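Flagellar hook-associated protein 2 (Helicobacter pylori, PDB 6IWY) caps the growing tip of the flagellar filament, promotes flagellin polymerisation there and stops subunits leaking out. Local coordinates at residues T62-T67 with Q347-S352; R124-S129 with I221-R226; S129-T134 with T245-S250; L155-A160 with G228-K233; A189-L194 with I209-L214. One frame throughout, in Å; residues are numbered along the deposited sequence.

Contact 1. Residues T62-T67 with Q347-S352; sequences TLKFYT and QSYEAS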
# COMPACT_ATOMS: atom_id res chain seq x y z
N THR A 62 -2.64 5.95 -10.54
CA THR A 62 -2.87 6.22 -9.13
C THR A 62 -1.76 5.59 -8.36
O THR A 62 -1.51 4.41 -8.55
CB THR A 62 -4.15 5.51 -8.63
OG1 THR A 62 -5.26 5.83 -9.48
CG2 THR A 62 -4.48 5.94 -7.18
N LEU A 63 -1.10 6.33 -7.49
CA LEU A 63 -0.14 5.73 -6.58
C LEU A 63 -0.88 5.43 -5.31
O LEU A 63 -1.40 6.32 -4.69
CB LEU A 63 1.04 6.63 -6.30
CG LEU A 63 2.00 6.19 -5.19
CD1 LEU A 63 2.78 4.99 -5.58
CD2 LEU A 63 2.93 7.34 -4.83
N LYS A 64 -0.91 4.15 -4.94
CA LYS A 64 -1.60 3.67 -3.74
C LYS A 64 -0.60 3.36 -2.65
O LYS A 64 0.32 2.55 -2.85
CB LYS A 64 -2.34 2.37 -4.07
CG LYS A 64 -3.76 2.55 -4.57
CD LYS A 64 -4.39 1.22 -5.07
CE LYS A 64 -4.57 0.17 -3.96
NZ LYS A 64 -5.67 -0.86 -4.24
N PHE A 65 -0.79 3.93 -1.47
CA PHE A 65 -0.05 3.42 -0.30
C PHE A 65 -0.83 3.68 0.95
O PHE A 65 -1.80 4.43 0.92
CB PHE A 65 1.35 4.05 -0.22
CG PHE A 65 1.33 5.53 -0.23
CD1 PHE A 65 1.11 6.25 0.93
CD2 PHE A 65 1.49 6.21 -1.41
CE1 PHE A 65 1.06 7.62 0.93
CE2 PHE A 65 1.44 7.60 -1.44
CZ PHE A 65 1.22 8.31 -0.26
N TYR A 66 -0.37 3.08 2.04
CA TYR A 66 -1.08 3.05 3.33
C TYR A 66 -0.13 3.31 4.48
O TYR A 66 0.89 2.64 4.63
CB TYR A 66 -1.73 1.70 3.53
CG TYR A 66 -2.25 1.42 4.91
CD1 TYR A 66 -3.53 1.87 5.32
CD2 TYR A 66 -1.53 0.63 5.81
CE1 TYR A 66 -4.05 1.56 6.61
CE2 TYR A 66 -2.03 0.32 7.09
CZ TYR A 66 -3.29 0.79 7.48
OH TYR A 66 -3.78 0.49 8.74
N THR A 67 -0.49 4.28 5.32
CA THR A 67 0.29 4.60 6.49
C THR A 67 -0.59 5.40 7.45
O THR A 67 -1.65 5.91 7.04
CB THR A 67 1.54 5.36 6.09
OG1 THR A 67 2.50 5.26 7.14
CG2 THR A 67 1.25 6.84 5.77
N GLN A 347 -4.31 4.05 -16.41
CA GLN A 347 -3.91 2.74 -15.94
C GLN A 347 -4.17 2.57 -14.46
O GLN A 347 -3.92 3.45 -13.65
CB GLN A 347 -2.42 2.52 -16.20
CG GLN A 347 -2.15 2.06 -17.58
CD GLN A 347 -0.69 1.94 -17.89
OE1 GLN A 347 0.14 1.58 -17.05
NE2 GLN A 347 -0.34 2.27 -19.13
N SER A 348 -4.64 1.39 -14.10
CA SER A 348 -4.67 0.99 -12.71
C SER A 348 -3.27 1.07 -12.12
O SER A 348 -2.28 0.86 -12.83
CB SER A 348 -5.14 -0.44 -12.58
OG SER A 348 -4.15 -1.18 -11.90
N TYR A 349 -3.20 1.34 -10.83
CA TYR A 349 -1.96 1.19 -10.07
C TYR A 349 -1.34 -0.16 -10.36
O TYR A 349 -0.14 -0.27 -10.67
CB TYR A 349 -2.18 1.29 -8.58
CG TYR A 349 -1.00 0.80 -7.77
CD1 TYR A 349 0.06 1.65 -7.46
CD2 TYR A 349 -0.91 -0.53 -7.35
CE1 TYR A 349 1.14 1.23 -6.73
CE2 TYR A 349 0.17 -0.97 -6.60
CZ TYR A 349 1.20 -0.07 -6.29
OH TYR A 349 2.29 -0.48 -5.56
N GLU A 350 -2.17 -1.19 -10.24
CA GLU A 350 -1.75 -2.57 -10.48
C GLU A 350 -1.19 -2.68 -11.88
O GLU A 350 -0.12 -3.20 -12.06
CB GLU A 350 -2.96 -3.53 -10.29
CG GLU A 350 -2.70 -5.00 -10.52
CD GLU A 350 -3.88 -5.87 -10.10
OE1 GLU A 350 -5.04 -5.35 -10.07
OE2 GLU A 350 -3.64 -7.08 -9.82
N ALA A 351 -1.88 -2.16 -12.87
CA ALA A 351 -1.37 -2.25 -14.23
C ALA A 351 -0.03 -1.50 -14.45
O ALA A 351 0.73 -1.92 -15.32
CB ALA A 351 -2.42 -1.80 -15.21
N SER A 352 0.27 -0.47 -13.65
CA SER A 352 1.42 0.43 -13.83
C SER A 352 2.47 0.35 -12.74
O SER A 352 3.57 0.94 -12.85
CB SER A 352 0.94 1.87 -13.87
OG SER A 352 0.43 2.21 -12.59
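Tyr349 lies across strand 62-67 near its start, and most of the contact is van der Waals packing around this ring. CB of Lys64 sits over one ring face, 4.2 Å above the plane of the Tyr349 ring and offset toward the rim. CD of Lys64 passes CB of Tyr349 at 4.1 Å. The lysine chain then bends at chi3 (65°), and its end leads away. Leu63 adds a looser touch, with its CD1 4.3 Å from CE1 of Tyr349.

The second kind of contact is with a backbone carbonyl. Thr62 O lies at the ring edge, in its plane, 3.4 Å from CD1 of Tyr349. Thr62 O is also 3.2 Å from CB of Tyr349, beside the root of the ring. The tyrosine CG stands anti to its own backbone N (chi1 165°), which lays the ring along the backbone from Thr62 to Lys64.

Hydrogen bonds do not cross between the two segments. Ser348 is the N-cap of helix 349-356, and its OG accepts from Ala351 N at 2.7 Å. The Tyr349 hydroxyl bonds to the carbonyl of Arg225, Gln347 O to Thr61 OG1, and Glu350 forms a salt bridge with Lys158.

The first helix turn, just after strand 344-347, is thus seated on the middle strand of the antiparallel sheet 70-76, 61-67, 126-127. The ring is placed by shape at its stem and face, and a polar bond satisfies its buried hydroxyl.

Contact 2. Residues R124-S129 with I221-R226; sequences RVYFGS and IINDRR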
# COMPACT_ATOMS: atom_id res chain seq x y z
N ARG A 124 5.07 3.13 9.05
CA ARG A 124 5.68 2.41 7.95
C ARG A 124 4.79 2.72 6.76
O ARG A 124 3.60 2.97 6.96
CB ARG A 124 5.80 0.94 8.26
CG ARG A 124 6.81 0.71 9.37
CD ARG A 124 6.97 -0.74 9.70
NE ARG A 124 7.68 -1.48 8.65
CZ ARG A 124 7.88 -2.81 8.66
NH1 ARG A 124 7.44 -3.55 9.67
NH2 ARG A 124 8.56 -3.39 7.65
N VAL A 125 5.37 2.83 5.56
CA VAL A 125 4.56 3.01 4.36
C VAL A 125 4.42 1.69 3.60
O VAL A 125 5.39 1.10 3.18
CB VAL A 125 5.14 4.06 3.44
CG1 VAL A 125 4.32 4.10 2.18
CG2 VAL A 125 5.13 5.44 4.07
N TYR A 126 3.21 1.22 3.41
CA TYR A 126 3.00 -0.03 2.73
C TYR A 126 2.41 0.33 1.40
O TYR A 126 1.33 0.87 1.37
CB TYR A 126 2.06 -0.94 3.51
CG TYR A 126 2.71 -1.44 4.76
CD1 TYR A 126 2.45 -0.86 5.99
CD2 TYR A 126 3.61 -2.47 4.71
CE1 TYR A 126 3.08 -1.32 7.15
CE2 TYR A 126 4.24 -2.93 5.83
CZ TYR A 126 3.98 -2.35 7.05
OH TYR A 126 4.63 -2.84 8.16
N PHE A 127 3.13 0.06 0.32
CA PHE A 127 2.65 0.37 -1.01
C PHE A 127 1.75 -0.75 -1.46
O PHE A 127 1.93 -1.87 -1.04
CB PHE A 127 3.83 0.54 -1.98
CG PHE A 127 4.67 1.71 -1.65
CD1 PHE A 127 5.86 1.55 -0.96
CD2 PHE A 127 4.26 2.99 -1.98
CE1 PHE A 127 6.62 2.65 -0.63
CE2 PHE A 127 5.00 4.09 -1.65
CZ PHE A 127 6.18 3.93 -0.96
N GLY A 128 0.76 -0.42 -2.28
CA GLY A 128 -0.12 -1.42 -2.88
C GLY A 128 -1.26 -1.78 -1.95
O GLY A 128 -1.84 -0.91 -1.33
N SER A 129 -1.53 -3.07 -1.83
CA SER A 129 -2.59 -3.58 -1.00
C SER A 129 -2.13 -4.27 0.29
O SER A 129 -1.01 -4.74 0.42
CB SER A 129 -3.37 -4.58 -1.83
OG SER A 129 -2.49 -5.34 -2.63
N ILE A 221 0.34 -7.79 9.33
CA ILE A 221 -0.09 -7.09 8.13
C ILE A 221 0.47 -7.81 6.91
O ILE A 221 1.68 -8.01 6.80
CB ILE A 221 0.34 -5.59 8.19
CG1 ILE A 221 -0.24 -4.83 6.98
CG2 ILE A 221 1.83 -5.48 8.22
CD1 ILE A 221 -0.40 -3.37 7.17
N ILE A 222 -0.40 -8.28 6.04
CA ILE A 222 0.03 -8.86 4.75
C ILE A 222 0.07 -7.66 3.80
O ILE A 222 -0.86 -6.86 3.79
CB ILE A 222 -0.97 -9.95 4.25
CG1 ILE A 222 -1.31 -10.91 5.40
CG2 ILE A 222 -0.38 -10.78 3.08
CD1 ILE A 222 -2.44 -11.94 5.11
N ASN A 223 1.17 -7.48 3.08
CA ASN A 223 1.27 -6.40 2.09
C ASN A 223 1.75 -7.00 0.81
O ASN A 223 2.62 -7.88 0.82
CB ASN A 223 2.23 -5.29 2.54
CG ASN A 223 2.55 -4.27 1.42
OD1 ASN A 223 3.70 -3.98 1.18
ND2 ASN A 223 1.53 -3.74 0.76
N ASP A 224 1.11 -6.57 -0.28
CA ASP A 224 1.52 -6.88 -1.64
C ASP A 224 1.81 -5.57 -2.39
O ASP A 224 0.89 -4.81 -2.67
CB ASP A 224 0.42 -7.65 -2.36
CG ASP A 224 0.81 -8.05 -3.79
OD1 ASP A 224 2.03 -7.99 -4.16
OD2 ASP A 224 -0.11 -8.44 -4.56
N ARG A 225 3.08 -5.32 -2.69
CA ARG A 225 3.45 -4.10 -3.34
C ARG A 225 2.94 -4.03 -4.75
O ARG A 225 2.80 -2.93 -5.29
CB ARG A 225 4.95 -3.93 -3.40
CG ARG A 225 5.70 -3.86 -2.11
CD ARG A 225 7.27 -3.87 -2.39
NE ARG A 225 7.97 -4.24 -1.15
CZ ARG A 225 8.39 -3.37 -0.22
NH1 ARG A 225 8.24 -2.05 -0.37
NH2 ARG A 225 8.98 -3.85 0.89
N ARG A 226 2.67 -5.17 -5.40
CA ARG A 226 2.10 -5.09 -6.75
C ARG A 226 0.64 -4.66 -6.75
O ARG A 226 0.09 -4.30 -7.80
CB ARG A 226 2.24 -6.36 -7.58
CG ARG A 226 3.50 -7.19 -7.42
CD ARG A 226 3.12 -8.37 -6.55
NE ARG A 226 2.95 -9.56 -7.35
CZ ARG A 226 2.08 -10.54 -7.11
NH1 ARG A 226 1.23 -10.50 -6.10
NH2 ARG A 226 2.07 -11.56 -7.97
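Tyr126 and Ile221 meet ring to methyl. CD1 of Ile221 lies over one face of the Tyr126 ring, 4.2 Å from its centroid and 21° off the normal, a CH-pi contact. CG2 of the same isoleucine reaches Tyr126 OH at 3.8 Å. At the ring edge, in plane, is OD1 of Asn223. The ring and the amide of Asn223 stand 69° apart. The Phe127 ring has CG1 of Val125 over one face, while NH1 of Arg225 comes to its edge, 4.4 Å from CD1 of Phe127.

The Asn223 amide is the main polar group. Its CG is anti to the backbone N (chi1 170°), which carries ND2 between two carbonyls. ND2 of Asn223 donates to Phe127 O at 2.6 Å, nearly straight and in the amide plane. ND2 of Asn223 also donates to Ser129 O at 2.8 Å, from above the carbonyl plane. Asp224 N reaches Ser129 O as well, at 2.9 Å and from the opposite face. Two donors thus grip one buried carbonyl. Ser129 N completes the pair with Asp224 O at 3.1 Å.

Outside the segments, Tyr126 OH bonds to Asp212, Ser129 OG to Gly228 O, and Arg225 NE to Gly207 O. Asp224 and Arg226 form a salt bridge within their own segment.

Ser129 and Asp224 are an antiparallel hydrogen-bonded pair. Two short successive strands, parted by Gly128 with its positive phi, belong to different antiparallel sheets: 126-127 borders strand 61-67, and 129-132 pairs with strand 219-224.

Contact 3. Residues S129-T134 with T245-S250; sequences SHLQST and TTTQES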
# COMPACT_ATOMS: atom_id res chain seq x y z
N SER A 129 -1.53 -3.07 -1.83
CA SER A 129 -2.59 -3.58 -1.00
C SER A 129 -2.13 -4.27 0.29
O SER A 129 -1.01 -4.74 0.42
CB SER A 129 -3.37 -4.58 -1.83
OG SER A 129 -2.49 -5.34 -2.63
N HIS A 130 -3.04 -4.36 1.24
CA HIS A 130 -2.70 -4.92 2.53
C HIS A 130 -3.97 -5.39 3.27
O HIS A 130 -5.02 -4.83 3.06
CB HIS A 130 -2.00 -3.86 3.36
CG HIS A 130 -2.90 -2.74 3.76
ND1 HIS A 130 -3.73 -2.80 4.87
CD2 HIS A 130 -3.15 -1.54 3.17
CE1 HIS A 130 -4.40 -1.67 4.97
NE2 HIS A 130 -4.08 -0.90 3.95
N LEU A 131 -3.83 -6.42 4.11
CA LEU A 131 -4.84 -6.78 5.08
C LEU A 131 -4.19 -6.79 6.45
O LEU A 131 -3.07 -7.23 6.60
CB LEU A 131 -5.43 -8.15 4.80
CG LEU A 131 -6.66 -8.30 3.93
CD1 LEU A 131 -7.09 -9.77 3.93
CD2 LEU A 131 -7.80 -7.39 4.39
N GLN A 132 -4.94 -6.37 7.46
CA GLN A 132 -4.40 -6.17 8.80
C GLN A 132 -5.22 -6.89 9.85
O GLN A 132 -6.45 -6.84 9.82
CB GLN A 132 -4.39 -4.68 9.15
CG GLN A 132 -3.39 -4.37 10.23
CD GLN A 132 -3.62 -3.01 10.84
OE1 GLN A 132 -2.99 -2.02 10.44
NE2 GLN A 132 -4.55 -2.95 11.82
N SER A 133 -4.53 -7.51 10.79
CA SER A 133 -5.16 -8.28 11.82
C SER A 133 -4.85 -7.69 13.16
O SER A 133 -3.87 -6.96 13.32
CB SER A 133 -4.64 -9.70 11.82
OG SER A 133 -3.48 -9.81 12.63
N THR A 134 -5.69 -8.06 14.13
CA THR A 134 -5.57 -7.68 15.53
C THR A 134 -5.95 -8.90 16.39
O THR A 134 -7.14 -9.19 16.54
CB THR A 134 -6.49 -6.48 15.80
OG1 THR A 134 -6.19 -5.46 14.84
CG2 THR A 134 -6.35 -5.91 17.25
N THR A 245 -11.65 -9.25 5.73
CA THR A 245 -10.99 -10.43 5.15
C THR A 245 -10.62 -10.31 3.68
O THR A 245 -10.03 -11.24 3.14
CB THR A 245 -11.85 -11.67 5.28
OG1 THR A 245 -13.19 -11.35 4.91
CG2 THR A 245 -11.81 -12.22 6.71
N THR A 246 -10.98 -9.21 3.03
CA THR A 246 -10.60 -8.96 1.63
C THR A 246 -10.28 -7.50 1.40
O THR A 246 -10.86 -6.62 2.02
CB THR A 246 -11.71 -9.36 0.63
OG1 THR A 246 -12.82 -8.49 0.78
CG2 THR A 246 -12.17 -10.77 0.86
N THR A 247 -9.35 -7.25 0.49
CA THR A 247 -8.97 -5.89 0.13
C THR A 247 -9.91 -5.40 -0.94
O THR A 247 -10.36 -6.18 -1.78
CB THR A 247 -7.55 -5.81 -0.43
OG1 THR A 247 -7.43 -6.68 -1.58
CG2 THR A 247 -6.53 -6.22 0.63
N GLN A 248 -10.16 -4.09 -0.90
CA GLN A 248 -11.07 -3.39 -1.83
C GLN A 248 -10.40 -3.17 -3.18
O GLN A 248 -9.51 -2.32 -3.31
CB GLN A 248 -11.53 -2.03 -1.26
N GLU A 249 -10.84 -3.95 -4.17
CA GLU A 249 -10.48 -3.69 -5.55
C GLU A 249 -10.95 -2.29 -5.85
O GLU A 249 -12.15 -2.02 -5.85
CB GLU A 249 -11.23 -4.64 -6.46
CG GLU A 249 -10.46 -5.89 -6.88
CD GLU A 249 -10.79 -6.26 -8.32
OE1 GLU A 249 -11.95 -6.69 -8.57
OE2 GLU A 249 -9.91 -6.08 -9.20
N SER A 250 -10.00 -1.38 -6.06
CA SER A 250 -10.36 0.00 -6.33
C SER A 250 -10.57 0.21 -7.83
O SER A 250 -9.82 -0.28 -8.65
CB SER A 250 -9.30 0.97 -5.80
OG SER A 250 -9.66 2.31 -6.12
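Leu131 reaches from its strand to the loop segment 245-250, and Thr247 comes back toward the strand. CB of Leu131 starts the side chain in the direction of the loop. At CG the leucine Leu131 meets CG2 of Thr247, 3.9 Å away. The branches then part. CD1 of Leu131 ends against the Thr245 peptide, 3.4 Å from its O and 3.6 Å from its C. CD2 of Leu131 lies next to the following peptide, 3.9 Å from Thr246 C. The leucine tip therefore packs mainly on loop backbone.

Thr247 answers with its methyl. CG2 stands anti to the carbonyl carbon, beside the backbone N, with OG1 at chi1 57°. This turns the methyl to the strand, where CG2 of Thr247 lies 3.2 Å from His130 O. CG2 of Thr247 also lies 4.3 Å from CB of Ser129. The hydroxyl is used in another direction: Thr247 OG1 bonds to Ile230 N. No hydrogen bond links the two segments. The touching parts run 166° apart, nearly antiparallel. The nearest CA atoms, CA of Leu131 and CA of Thr247, are 6.5 Å apart.

Strand 129-132 is an outer strand of the sheet it forms with 219-224 and 209-214. The loop follows helix 237-240 and is bonded to strand 230-233 through Thr245 and Val232. Leu131 also touches Ile230 and Val232, so strand 230-233 packs on the same leucine as the loop does.

Contact 4. Residues L155-A160 with G228-K233; sequences LNLKGA and GNIEVK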
# COMPACT_ATOMS: atom_id res chain seq x y z
N LEU A 155 -4.94 -18.16 2.39
CA LEU A 155 -4.55 -16.86 1.88
C LEU A 155 -4.74 -16.88 0.37
O LEU A 155 -4.11 -17.71 -0.33
CB LEU A 155 -3.05 -16.62 2.13
CG LEU A 155 -2.65 -15.86 3.37
CD1 LEU A 155 -1.18 -15.96 3.53
CD2 LEU A 155 -3.08 -14.40 3.15
N ASN A 156 -5.55 -15.96 -0.14
CA ASN A 156 -5.72 -15.77 -1.57
C ASN A 156 -4.97 -14.54 -2.03
O ASN A 156 -5.34 -13.41 -1.68
CB ASN A 156 -7.17 -15.60 -1.90
CG ASN A 156 -7.63 -16.60 -2.88
OD1 ASN A 156 -7.95 -17.75 -2.50
ND2 ASN A 156 -7.67 -16.21 -4.16
N LEU A 157 -3.92 -14.77 -2.83
CA LEU A 157 -3.05 -13.74 -3.34
C LEU A 157 -2.89 -13.94 -4.82
O LEU A 157 -3.12 -15.05 -5.33
CB LEU A 157 -1.69 -13.85 -2.70
CG LEU A 157 -1.62 -13.52 -1.21
CD1 LEU A 157 -0.56 -14.38 -0.50
CD2 LEU A 157 -1.29 -12.08 -1.08
N LYS A 158 -2.46 -12.86 -5.49
CA LYS A 158 -2.12 -12.90 -6.90
C LYS A 158 -0.73 -13.50 -7.07
O LYS A 158 0.21 -13.06 -6.45
CB LYS A 158 -2.14 -11.50 -7.50
CG LYS A 158 -2.14 -11.52 -9.00
CD LYS A 158 -2.31 -10.13 -9.60
CE LYS A 158 -1.01 -9.31 -9.61
NZ LYS A 158 -0.96 -8.47 -10.84
N GLY A 159 -0.59 -14.49 -7.93
CA GLY A 159 0.68 -15.19 -8.13
C GLY A 159 1.59 -14.63 -9.21
O GLY A 159 1.24 -13.74 -9.97
N ALA A 160 2.77 -15.20 -9.28
CA ALA A 160 3.75 -14.89 -10.32
C ALA A 160 3.16 -14.94 -11.75
O ALA A 160 3.65 -14.25 -12.63
CB ALA A 160 4.90 -15.85 -10.20
N GLY A 228 -2.14 -6.49 -5.90
CA GLY A 228 -3.18 -7.47 -6.20
C GLY A 228 -4.14 -7.72 -5.04
O GLY A 228 -3.82 -7.47 -3.89
N ASN A 229 -5.33 -8.21 -5.36
CA ASN A 229 -6.28 -8.68 -4.38
C ASN A 229 -5.62 -9.55 -3.33
O ASN A 229 -4.75 -10.35 -3.65
CB ASN A 229 -7.36 -9.47 -5.06
CG ASN A 229 -8.25 -8.60 -5.93
OD1 ASN A 229 -8.10 -7.39 -5.99
ND2 ASN A 229 -9.21 -9.22 -6.59
N ILE A 230 -5.98 -9.32 -2.07
CA ILE A 230 -5.65 -10.19 -0.96
C ILE A 230 -6.96 -10.61 -0.24
O ILE A 230 -7.82 -9.75 0.02
CB ILE A 230 -4.77 -9.49 0.08
CG1 ILE A 230 -3.48 -8.96 -0.54
CG2 ILE A 230 -4.40 -10.47 1.24
CD1 ILE A 230 -2.73 -8.05 0.45
N GLU A 231 -7.08 -11.91 0.07
CA GLU A 231 -8.20 -12.46 0.84
C GLU A 231 -7.71 -13.47 1.86
O GLU A 231 -6.83 -14.27 1.58
CB GLU A 231 -9.20 -13.18 -0.05
CG GLU A 231 -9.67 -12.37 -1.24
CD GLU A 231 -10.74 -13.09 -2.11
OE1 GLU A 231 -11.32 -12.40 -3.01
OE2 GLU A 231 -10.99 -14.32 -1.91
N VAL A 232 -8.29 -13.42 3.05
CA VAL A 232 -8.07 -14.42 4.07
C VAL A 232 -9.40 -15.12 4.22
O VAL A 232 -10.36 -14.55 4.69
CB VAL A 232 -7.68 -13.78 5.40
CG1 VAL A 232 -7.45 -14.84 6.50
CG2 VAL A 232 -6.46 -12.88 5.18
N LYS A 233 -9.45 -16.36 3.78
CA LYS A 233 -10.67 -17.13 3.70
C LYS A 233 -10.63 -18.33 4.63
O LYS A 233 -9.58 -18.77 5.05
CB LYS A 233 -10.87 -17.62 2.27
CG LYS A 233 -11.44 -16.56 1.35
CD LYS A 233 -10.91 -16.70 -0.09
CE LYS A 233 -11.02 -18.12 -0.70
NZ LYS A 233 -12.45 -18.59 -0.86
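Chi1 of Glu231 (-51°) and chi1 of Asn156 (-123°, off the staggered positions) bring carboxylate and amide alongside each other. Both side chains leave the same face of the sheet as a cross-strand pair and point the same way. They belong to an antiparallel strand pair, 155-158 with 230-233, at the border of a four-stranded sheet. CB of Asn156 and CB of Glu231 are 3.7 Å apart. The amide and carboxylate planes differ by 34°.

The same two residues form the hydrogen-bonded pair. Asn156 N donates to Glu231 O at 2.7 Å, and Glu231 N donates to Asn156 O at 2.9 Å. Leu155 and Val232 form the neighbouring non-hydrogen-bonded pair. Their methyls touch on the other face of the sheet, CD2 of Leu155 to CG2 of Val232 at 4.2 Å. On that face Leu157 and Ile230 also lie side by side, with CD2 of Leu157 at 3.8 Å from CG1 of Ile230.

The two faces differ in character. Asn156, Glu231 and Lys233 are partly exposed. The leucines, Ile230 and Val232 are buried. Ile222 covers Leu155 and Val232, helix 179-196 covers Leu155 and Leu157, and Ile230 meets strand 129-132 at Ser129. Past the paired part, CB of Lys158 lies 4.4 Å from CA of Gly228. On its other edge, strand 155-158 bonds to strand 164-173, Leu155 with Val167 and Leu157 with His165.

Lys233 bends along its chain and crosses the asparagine, bringing its CE to 3.6 Å from OD1 of Asn156.

Contact 5. Residues A189-L194 with I209-L214; sequences AMEQAL and ISIDTL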
# COMPACT_ATOMS: atom_id res chain seq x y z
N ALA A 189 4.01 -19.48 9.91
CA ALA A 189 3.20 -20.45 9.18
C ALA A 189 2.95 -19.89 7.79
O ALA A 189 3.18 -20.59 6.82
CB ALA A 189 1.91 -20.77 9.89
N MET A 190 2.51 -18.63 7.71
CA MET A 190 2.13 -17.98 6.43
C MET A 190 3.33 -17.80 5.52
O MET A 190 3.27 -18.02 4.30
CB MET A 190 1.53 -16.59 6.68
CG MET A 190 0.18 -16.61 7.39
SD MET A 190 -0.60 -14.98 7.55
CE MET A 190 -2.16 -15.44 8.34
N GLU A 191 4.43 -17.40 6.13
CA GLU A 191 5.68 -17.26 5.40
C GLU A 191 6.14 -18.61 4.88
O GLU A 191 6.59 -18.69 3.75
CB GLU A 191 6.74 -16.58 6.28
CG GLU A 191 6.52 -15.08 6.45
CD GLU A 191 7.64 -14.33 7.21
OE1 GLU A 191 8.45 -14.99 7.88
OE2 GLU A 191 7.69 -13.08 7.13
N GLN A 192 6.04 -19.67 5.68
CA GLN A 192 6.48 -21.01 5.25
C GLN A 192 5.63 -21.50 4.10
O GLN A 192 6.13 -22.08 3.16
CB GLN A 192 6.43 -22.01 6.40
CG GLN A 192 7.64 -21.95 7.33
CD GLN A 192 7.66 -23.06 8.39
OE1 GLN A 192 7.22 -24.18 8.14
NE2 GLN A 192 8.20 -22.76 9.56
N ALA A 193 4.34 -21.23 4.15
CA ALA A 193 3.44 -21.67 3.11
C ALA A 193 3.82 -20.98 1.80
O ALA A 193 4.04 -21.62 0.77
CB ALA A 193 1.99 -21.38 3.48
N LEU A 194 3.94 -19.66 1.86
CA LEU A 194 4.26 -18.91 0.68
C LEU A 194 5.62 -19.31 0.10
O LEU A 194 5.77 -19.41 -1.12
CB LEU A 194 4.15 -17.42 0.97
CG LEU A 194 2.69 -16.94 0.99
CD1 LEU A 194 2.55 -15.52 1.52
CD2 LEU A 194 2.16 -17.02 -0.37
N ILE A 209 5.74 -9.74 -1.74
CA ILE A 209 4.81 -10.15 -0.70
C ILE A 209 5.55 -10.27 0.61
O ILE A 209 6.57 -10.97 0.69
CB ILE A 209 4.11 -11.47 -0.99
CG1 ILE A 209 3.23 -11.33 -2.23
CG2 ILE A 209 3.19 -11.81 0.12
CD1 ILE A 209 2.43 -12.62 -2.55
N SER A 210 5.03 -9.60 1.62
CA SER A 210 5.55 -9.78 2.95
C SER A 210 4.43 -9.78 3.97
O SER A 210 3.33 -9.29 3.72
CB SER A 210 6.55 -8.68 3.28
OG SER A 210 5.94 -7.43 3.08
N ILE A 211 4.75 -10.34 5.13
CA ILE A 211 3.89 -10.39 6.28
C ILE A 211 4.68 -9.91 7.49
O ILE A 211 5.49 -10.64 8.03
CB ILE A 211 3.44 -11.83 6.52
CG1 ILE A 211 2.58 -12.32 5.35
CG2 ILE A 211 2.63 -11.94 7.78
CD1 ILE A 211 2.98 -13.63 4.87
N ASP A 212 4.45 -8.67 7.89
CA ASP A 212 5.12 -8.06 9.04
C ASP A 212 4.27 -8.14 10.31
O ASP A 212 3.05 -8.21 10.24
CB ASP A 212 5.39 -6.56 8.78
CG ASP A 212 6.41 -6.30 7.67
OD1 ASP A 212 7.20 -7.19 7.34
OD2 ASP A 212 6.41 -5.16 7.14
N THR A 213 4.93 -8.09 11.46
CA THR A 213 4.25 -7.87 12.72
C THR A 213 4.35 -6.39 13.10
O THR A 213 5.31 -5.70 12.78
CB THR A 213 4.83 -8.71 13.86
OG1 THR A 213 6.04 -8.10 14.33
CG2 THR A 213 5.12 -10.12 13.38
N LEU A 214 3.34 -5.93 13.83
CA LEU A 214 3.18 -4.51 14.12
C LEU A 214 2.44 -4.33 15.45
O LEU A 214 2.00 -5.30 16.06
CB LEU A 214 2.50 -3.88 12.91
CG LEU A 214 1.34 -2.89 12.95
CD1 LEU A 214 1.73 -1.42 13.29
CD2 LEU A 214 0.73 -2.99 11.55
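CD1 of Ile211 lies between strand 209-214 and helix 189-194. CD1 of Ile211 meets CB of Met190 at 3.8 Å and CD1 of Leu194 at 3.9 Å. The same leucine methyl, CD1 of Leu194, also reaches CG2 of Ile209 at 4.0 Å. Glu191 slides past the isoleucine in the opposite direction, its CG 4.1 Å from CD1 of Ile211. Its carboxylate ends near Ile211 O, but both are acceptors and do not bond. That carbonyl is bonded by Gln187 NE2, one helix turn earlier.

With CG1 of Ile211 anti to the carbonyl carbon (chi1 -65°), and chi2 off the staggered positions, CD1 ends beside Met190 and Leu194.

The next shell is apolar too. Ile211 packs on Leu220 and Ile222. Met190 touches Ile169 and Leu155, and Leu194 touches Val167, Leu157 and Phe200. On the far side of the strand, Asp212 forms a salt bridge with Arg124. Ser210 and Asp212 bond to strand 219-224.

The axes of 189-194 and 209-214 run 168° apart in direction and come within 9.1 Å. This is helix-on-sheet packing: helix 179-196 lies against strand 209-214 and also against strands 154-158 and 164-173 of the next sheet.

Overall arrangement
Contacts 2 and 5 are buried; contacts 1, 3 and 4 are partly so. Contact 2 is central. It shares Ser129 with contact 3. Its strand 219-224 lies between strand 129-132 of contact 3 and strand 209-214 of contact 5 in one sheet. Contact 1 reaches it through Tyr349 and Arg225, and through neighbouring strands 61-67 and 126-127. Contact 4 joins contact 5 through Leu155 and Leu157, a common apolar core. Chemistry follows place: contact 2 uses backbone and amide bonds at a change of sheet, and contact 4 uses backbone pairing. Contacts 1, 3 and 5 pack without hydrogen bonds across. Contacts 1 and 5, about 22 Å apart between centres, do not touch.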